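Local coordinates for protein alpha,alpha-trehalose-phosphate synthase (UDP-forming) (Burkholderia multivorans, PDB 5UOF) that belongs to glycosyltransferase family 20, enzymes built on the two-domain GT-B fold, at residues H179-C187 with F203-I212. Residues are numbered along the deposited sequence; the frame is centred on the assembly and turned at random.
Sequences HDELVKFMC and FTDYIERRGI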
ATOM      1  N   HIS A 179     -13.732   0.733   5.906  1.00 11.36           N
ATOM      2  CA  HIS A 179     -12.815  -0.157   6.622  1.00 13.14           C
ATOM      3  C   HIS A 179     -13.251  -0.389   8.066  1.00 12.64           C
ATOM      4  O   HIS A 179     -13.155  -1.510   8.572  1.00 16.06           O
ATOM      5  CB  HIS A 179     -11.394   0.416   6.584  1.00 10.85           C
ATOM      6  CG  HIS A 179     -11.291   1.825   7.080  1.00 11.36           C
ATOM      7  ND1 HIS A 179     -11.066   2.139   8.405  1.00 13.29           N
ATOM      8  CD2 HIS A 179     -11.358   3.004   6.420  1.00 12.66           C
ATOM      9  CE1 HIS A 179     -11.011   3.453   8.538  1.00 14.96           C
ATOM     10  NE2 HIS A 179     -11.176   4.001   7.347  1.00 14.56           N
ATOM     11  N   ASP A 180     -13.716   0.660   8.754  1.00 12.13           N
ATOM     12  CA  ASP A 180     -14.138   0.481  10.142  1.00 17.88           C
ATOM     13  C   ASP A 180     -15.291  -0.510  10.248  1.00 16.89           C
ATOM     14  O   ASP A 180     -15.304  -1.367  11.141  1.00 16.27           O
ATOM     15  CB  ASP A 180     -14.539   1.818  10.769  1.00 17.16           C
ATOM     16  CG  ASP A 180     -15.063   1.657  12.195  1.00 24.36           C
ATOM     17  OD1 ASP A 180     -14.239   1.460  13.115  1.00 23.66           O
ATOM     18  OD2 ASP A 180     -16.300   1.708  12.399  1.00 25.15           O
ATOM     19  N   GLU A 181     -16.265  -0.419   9.340  1.00 17.21           N
ATOM     20  CA  GLU A 181     -17.396  -1.343   9.385  1.00 17.45           C
ATOM     21  C   GLU A 181     -16.970  -2.763   9.024  1.00 20.70           C
ATOM     22  O   GLU A 181     -17.489  -3.735   9.591  1.00 20.02           O
ATOM     23  CB  GLU A 181     -18.497  -0.852   8.451  1.00 20.67           C
ATOM     24  CG  GLU A 181     -19.796  -1.638   8.563  1.00 25.28           C
ATOM     25  CD  GLU A 181     -20.948  -0.964   7.850  1.00 28.42           C
ATOM     26  OE1 GLU A 181     -22.047  -0.873   8.442  1.00 33.36           O
ATOM     27  OE2 GLU A 181     -20.760  -0.530   6.698  1.00 20.37           O
ATOM     28  N   LEU A 182     -16.039  -2.907   8.074  1.00 15.49           N
ATOM     29  CA  LEU A 182     -15.543  -4.238   7.736  1.00 15.20           C
ATOM     30  C   LEU A 182     -14.882  -4.892   8.937  1.00 17.56           C
ATOM     31  O   LEU A 182     -15.069  -6.092   9.185  1.00 14.66           O
ATOM     32  CB  LEU A 182     -14.564  -4.170   6.571  1.00 19.00           C
ATOM     33  CG  LEU A 182     -15.171  -3.731   5.238  1.00 26.20           C
ATOM     34  CD1 LEU A 182     -14.102  -3.649   4.197  1.00 26.01           C
ATOM     35  CD2 LEU A 182     -16.260  -4.690   4.797  1.00 20.34           C
ATOM     36  N   VAL A 183     -14.090  -4.124   9.689  1.00 16.47           N
ATOM     37  CA  VAL A 183     -13.424  -4.699  10.851  1.00 18.56           C
ATOM     38  C   VAL A 183     -14.446  -5.051  11.931  1.00 16.18           C
ATOM     39  O   VAL A 183     -14.326  -6.088  12.598  1.00 15.61           O
ATOM     40  CB  VAL A 183     -12.324  -3.746  11.356  1.00 15.31           C
ATOM     41  CG1 VAL A 183     -11.852  -4.161  12.732  1.00 16.06           C
ATOM     42  CG2 VAL A 183     -11.144  -3.727  10.366  1.00 14.07           C
ATOM     43  N   LYS A 184     -15.490  -4.227  12.092  1.00 16.80           N
ATOM     44  CA  LYS A 184     -16.596  -4.617  12.969  1.00 17.03           C
ATOM     45  C   LYS A 184     -17.204  -5.952  12.538  1.00 20.27           C
ATOM     46  O   LYS A 184     -17.472  -6.820  13.378  1.00 20.10           O
ATOM     47  CB  LYS A 184     -17.671  -3.529  12.997  1.00 18.76           C
ATOM     48  CG  LYS A 184     -18.853  -3.882  13.910  1.00 19.53           C
ATOM     49  CD  LYS A 184     -19.937  -2.793  13.897  1.00 26.14           C
ATOM     50  CE  LYS A 184     -20.575  -2.675  12.525  1.00 31.74           C
ATOM     51  NZ  LYS A 184     -21.704  -1.702  12.500  1.00 38.65           N
ATOM     52  N   PHE A 185     -17.434  -6.134  11.233  1.00 19.38           N
ATOM     53  CA  PHE A 185     -17.941  -7.413  10.735  1.00 16.93           C
ATOM     54  C   PHE A 185     -17.018  -8.561  11.117  1.00 17.15           C
ATOM     55  O   PHE A 185     -17.478  -9.642  11.521  1.00 19.11           O
ATOM     56  CB  PHE A 185     -18.088  -7.371   9.217  1.00 19.71           C
ATOM     57  CG  PHE A 185     -19.130  -6.408   8.727  1.00 20.80           C
ATOM     58  CD1 PHE A 185     -20.166  -5.989   9.548  1.00 24.65           C
ATOM     59  CD2 PHE A 185     -19.084  -5.950   7.420  1.00 20.46           C
ATOM     60  CE1 PHE A 185     -21.128  -5.111   9.079  1.00 27.29           C
ATOM     61  CE2 PHE A 185     -20.040  -5.068   6.945  1.00 17.91           C
ATOM     62  CZ  PHE A 185     -21.062  -4.650   7.773  1.00 20.31           C
ATOM     63  N   MET A 186     -15.711  -8.345  10.996  1.00 16.37           N
ATOM     64  CA  MET A 186     -14.751  -9.393  11.303  1.00 14.46           C
ATOM     65  C   MET A 186     -14.772  -9.745  12.775  1.00 15.22           C
ATOM     66  O   MET A 186     -14.492 -10.893  13.137  1.00 18.87           O
ATOM     67  CB  MET A 186     -13.361  -8.949  10.861  1.00 14.08           C
ATOM     68  CG  MET A 186     -13.301  -8.823   9.356  1.00 14.14           C
ATOM     69  SD  MET A 186     -11.747  -8.240   8.694  1.00 18.49           S
ATOM     70  CE  MET A 186     -10.666  -9.632   9.080  1.00 19.58           C
ATOM     71  N   CYS A 187     -15.119  -8.795  13.633  1.00 14.73           N
ATOM     72  CA  CYS A 187     -15.244  -9.101  15.053  1.00 16.28           C
ATOM     73  C   CYS A 187     -16.551  -9.799  15.406  1.00 19.21           C
ATOM     74  O   CYS A 187     -16.738 -10.140  16.573  1.00 20.49           O
ATOM     75  CB  CYS A 187     -15.098  -7.826  15.885  1.00 16.54           C
ATOM     76  SG  CYS A 187     -13.446  -7.121  15.741  1.00 18.21           S
ATOM     77  N   PHE A 203      -4.306  -7.120  11.209  1.00 11.65           N
ATOM     78  CA  PHE A 203      -5.630  -6.988  11.805  1.00 14.30           C
ATOM     79  C   PHE A 203      -5.522  -6.529  13.255  1.00 14.65           C
ATOM     80  O   PHE A 203      -6.231  -5.611  13.685  1.00 16.75           O
ATOM     81  CB  PHE A 203      -6.362  -8.326  11.694  1.00 12.81           C
ATOM     82  CG  PHE A 203      -7.746  -8.323  12.273  1.00 16.87           C
ATOM     83  CD1 PHE A 203      -8.792  -7.699  11.606  1.00 14.34           C
ATOM     84  CD2 PHE A 203      -8.015  -8.971  13.474  1.00 16.79           C
ATOM     85  CE1 PHE A 203     -10.079  -7.702  12.137  1.00 17.66           C
ATOM     86  CE2 PHE A 203      -9.302  -8.980  14.009  1.00 18.87           C
ATOM     87  CZ  PHE A 203     -10.334  -8.343  13.338  1.00 18.82           C
ATOM     88  N   THR A 204      -4.625  -7.158  14.019  1.00 13.37           N
ATOM     89  CA  THR A 204      -4.418  -6.779  15.412  1.00 13.47           C
ATOM     90  C   THR A 204      -3.976  -5.325  15.525  1.00 17.98           C
ATOM     91  O   THR A 204      -4.449  -4.591  16.402  1.00 16.58           O
ATOM     92  CB  THR A 204      -3.385  -7.715  16.050  1.00 17.08           C
ATOM     93  OG1 THR A 204      -3.874  -9.060  15.983  1.00 20.17           O
ATOM     94  CG2 THR A 204      -3.165  -7.360  17.501  1.00 20.05           C
ATOM     95  N   ASP A 205      -3.075  -4.895  14.638  1.00 14.77           N
ATOM     96  CA  ASP A 205      -2.634  -3.503  14.625  1.00 14.20           C
ATOM     97  C   ASP A 205      -3.808  -2.552  14.448  1.00 14.19           C
ATOM     98  O   ASP A 205      -3.882  -1.519  15.119  1.00 16.03           O
ATOM     99  CB  ASP A 205      -1.620  -3.271  13.505  1.00 14.61           C
ATOM    100  CG  ASP A 205      -0.223  -3.761  13.857  1.00 19.88           C
ATOM    101  OD1 ASP A 205       0.024  -4.115  15.027  1.00 17.63           O
ATOM    102  OD2 ASP A 205       0.632  -3.781  12.944  1.00 17.63           O
ATOM    103  N   TYR A 206      -4.717  -2.870  13.526  1.00 14.36           N
ATOM    104  CA  TYR A 206      -5.881  -2.013  13.326  1.00 13.53           C
ATOM    105  C   TYR A 206      -6.674  -1.881  14.618  1.00 15.27           C
ATOM    106  O   TYR A 206      -7.014  -0.770  15.043  1.00 15.87           O
ATOM    107  CB  TYR A 206      -6.768  -2.567  12.203  1.00 13.55           C
ATOM    108  CG  TYR A 206      -7.908  -1.635  11.805  1.00 13.53           C
ATOM    109  CD1 TYR A 206      -9.092  -1.590  12.537  1.00 16.60           C
ATOM    110  CD2 TYR A 206      -7.806  -0.815  10.684  1.00 13.38           C
ATOM    111  CE1 TYR A 206     -10.127  -0.745  12.169  1.00 18.85           C
ATOM    112  CE2 TYR A 206      -8.839   0.038  10.318  1.00 13.81           C
ATOM    113  CZ  TYR A 206      -9.995   0.065  11.066  1.00 14.38           C
ATOM    114  OH  TYR A 206     -11.023   0.907  10.710  1.00 14.89           O
ATOM    115  N   ILE A 207      -6.962  -3.016  15.263  1.00 14.60           N
ATOM    116  CA  ILE A 207      -7.790  -3.018  16.471  1.00 15.03           C
ATOM    117  C   ILE A 207      -7.110  -2.234  17.589  1.00 20.13           C
ATOM    118  O   ILE A 207      -7.724  -1.377  18.236  1.00 19.09           O
ATOM    119  CB  ILE A 207      -8.077  -4.467  16.909  1.00 17.67           C
ATOM    120  CG1 ILE A 207      -8.887  -5.213  15.845  1.00 22.15           C
ATOM    121  CG2 ILE A 207      -8.760  -4.491  18.276  1.00 21.89           C
ATOM    122  CD1 ILE A 207     -10.310  -4.793  15.777  1.00 28.27           C
ATOM    123  N   GLU A 208      -5.828  -2.523  17.835  1.00 15.41           N
ATOM    124  CA  GLU A 208      -5.140  -1.944  18.990  1.00 16.61           C
ATOM    125  C   GLU A 208      -4.815  -0.472  18.771  1.00 20.54           C
ATOM    126  O   GLU A 208      -5.128   0.378  19.614  1.00 22.22           O
ATOM    127  CB  GLU A 208      -3.860  -2.734  19.282  1.00 20.15           C
ATOM    128  CG  GLU A 208      -4.136  -4.111  19.848  1.00 23.75           C
ATOM    129  CD  GLU A 208      -2.867  -4.901  20.101  1.00 32.81           C
ATOM    130  OE1 GLU A 208      -1.910  -4.776  19.306  1.00 30.29           O
ATOM    131  OE2 GLU A 208      -2.828  -5.642  21.100  1.00 39.46           O
ATOM    132  N   ARG A 209      -4.188  -0.149  17.641  1.00 20.06           N
ATOM    133  CA  ARG A 209      -3.680   1.202  17.453  1.00 20.98           C
ATOM    134  C   ARG A 209      -4.780   2.207  17.166  1.00 22.37           C
ATOM    135  O   ARG A 209      -4.580   3.404  17.382  1.00 20.93           O
ATOM    136  CB  ARG A 209      -2.640   1.206  16.337  1.00 17.69           C
ATOM    137  CG  ARG A 209      -1.440   0.370  16.727  1.00 16.30           C
ATOM    138  CD  ARG A 209      -0.427   0.264  15.632  1.00 17.68           C
ATOM    139  NE  ARG A 209       0.826  -0.263  16.160  1.00 18.63           N
ATOM    140  CZ  ARG A 209       1.926  -0.393  15.434  1.00 15.79           C
ATOM    141  NH1 ARG A 209       1.908  -0.029  14.164  1.00 14.84           N
ATOM    142  NH2 ARG A 209       3.041  -0.865  15.987  1.00 21.72           N
ATOM    143  N   ARG A 210      -5.938   1.760  16.698  1.00 16.55           N
ATOM    144  CA  ARG A 210      -7.053   2.670  16.495  1.00 18.45           C
ATOM    145  C   ARG A 210      -8.009   2.704  17.680  1.00 26.97           C
ATOM    146  O   ARG A 210      -9.076   3.321  17.584  1.00 27.34           O
ATOM    147  CB  ARG A 210      -7.789   2.305  15.210  1.00 17.81           C
ATOM    148  CG  ARG A 210      -6.919   2.454  14.001  1.00 22.25           C
ATOM    149  CD  ARG A 210      -7.646   2.052  12.770  1.00 20.09           C
ATOM    150  NE  ARG A 210      -8.836   2.866  12.561  1.00 29.25           N
ATOM    151  CZ  ARG A 210      -8.832   4.055  11.967  1.00 36.00           C
ATOM    152  NH1 ARG A 210      -7.689   4.573  11.532  1.00 35.50           N
ATOM    153  NH2 ARG A 210      -9.973   4.725  11.817  1.00 31.83           N
ATOM    154  N   GLY A 211      -7.643   2.080  18.798  1.00 26.33           N
ATOM    155  CA  GLY A 211      -8.454   2.163  19.997  1.00 28.15           C
ATOM    156  C   GLY A 211      -9.751   1.394  19.936  1.00 29.33           C
ATOM    157  O   GLY A 211     -10.680   1.699  20.686  1.00 31.56           O
ATOM    158  N   ILE A 212      -9.844   0.400  19.059  1.00 22.92           N
ATOM    159  CA  ILE A 212     -11.072  -0.380  18.938  1.00 25.43           C
ATOM    160  C   ILE A 212     -11.145  -1.465  20.002  1.00 23.64           C
ATOM    161  O   ILE A 212     -12.226  -1.776  20.517  1.00 27.27           O
ATOM    162  CB  ILE A 212     -11.157  -0.956  17.519  1.00 27.58           C
ATOM    163  CG1 ILE A 212     -11.319   0.202  16.548  1.00 33.21           C
ATOM    164  CG2 ILE A 212     -12.303  -1.967  17.380  1.00 28.82           C
ATOM    165  CD1 ILE A 212     -11.080  -0.186  15.182  1.00 35.67           C
TER
HETATM  166  O   HOH W   1     -11.811   2.836  13.020  1.00 35.16           O
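Val183 turns one methyl to Tyr206 and the other to Ile207. CG2 of Val183 sits over one face of the Tyr206 ring, 3.8 Å from the ring centroid, a CH-pi contact. Val183 CG1 lies anti to the backbone N (chi1 167°) and meets Ile207 CD1 at 3.5 Å, closer than usual for two carbons. Further toward the C-terminal end of helix 179-186, Met186 and Phe203 lie alongside each other with opposite headings. A turn at the last torsion of Met186 carries its methyl back to the ring, and Met186 CE comes 3.7 Å from Phe203 CE1. Its sulfur approaches the same ring obliquely, a Met-aromatic contact. Cys187 SG also approaches this ring obliquely and touches Ile207 CD1 at 3.9 Å.

At the other end the Tyr206 hydroxyl reaches the edge of the His179 ring. The hydrogen bond between His179 ND1 and Tyr206 OH is short, 2.6 Å, with an angle of 157°; either group could donate. Arg210 packs CD over the centre of the Tyr206 face opposite Val183, so the ring is held between the two. A water then links three side chains. It donates to Asp180 OD1 (2.8 Å), accepts from Arg210 NH2 (2.9 Å) and bonds Tyr206 OH. It thus bridges an acid and an arginine that do not touch directly.

Gly211, with positive phi, is the C-prime residue of a Schellman motif ending helix 197-209, after which Ile212 leads into strand 213-215. The axes of 179-186 and 203-209 cross at -108°. In sequence the two helices flank parallel strand 191-194 of the larger sheet, in the N-terminal, Rossmann-like half of the GT-B fold. Leu173 of helix 170-173 touches His179, Val183 and Tyr206, while Leu221 and Ala223 of strand 221-223 pack on Ile207.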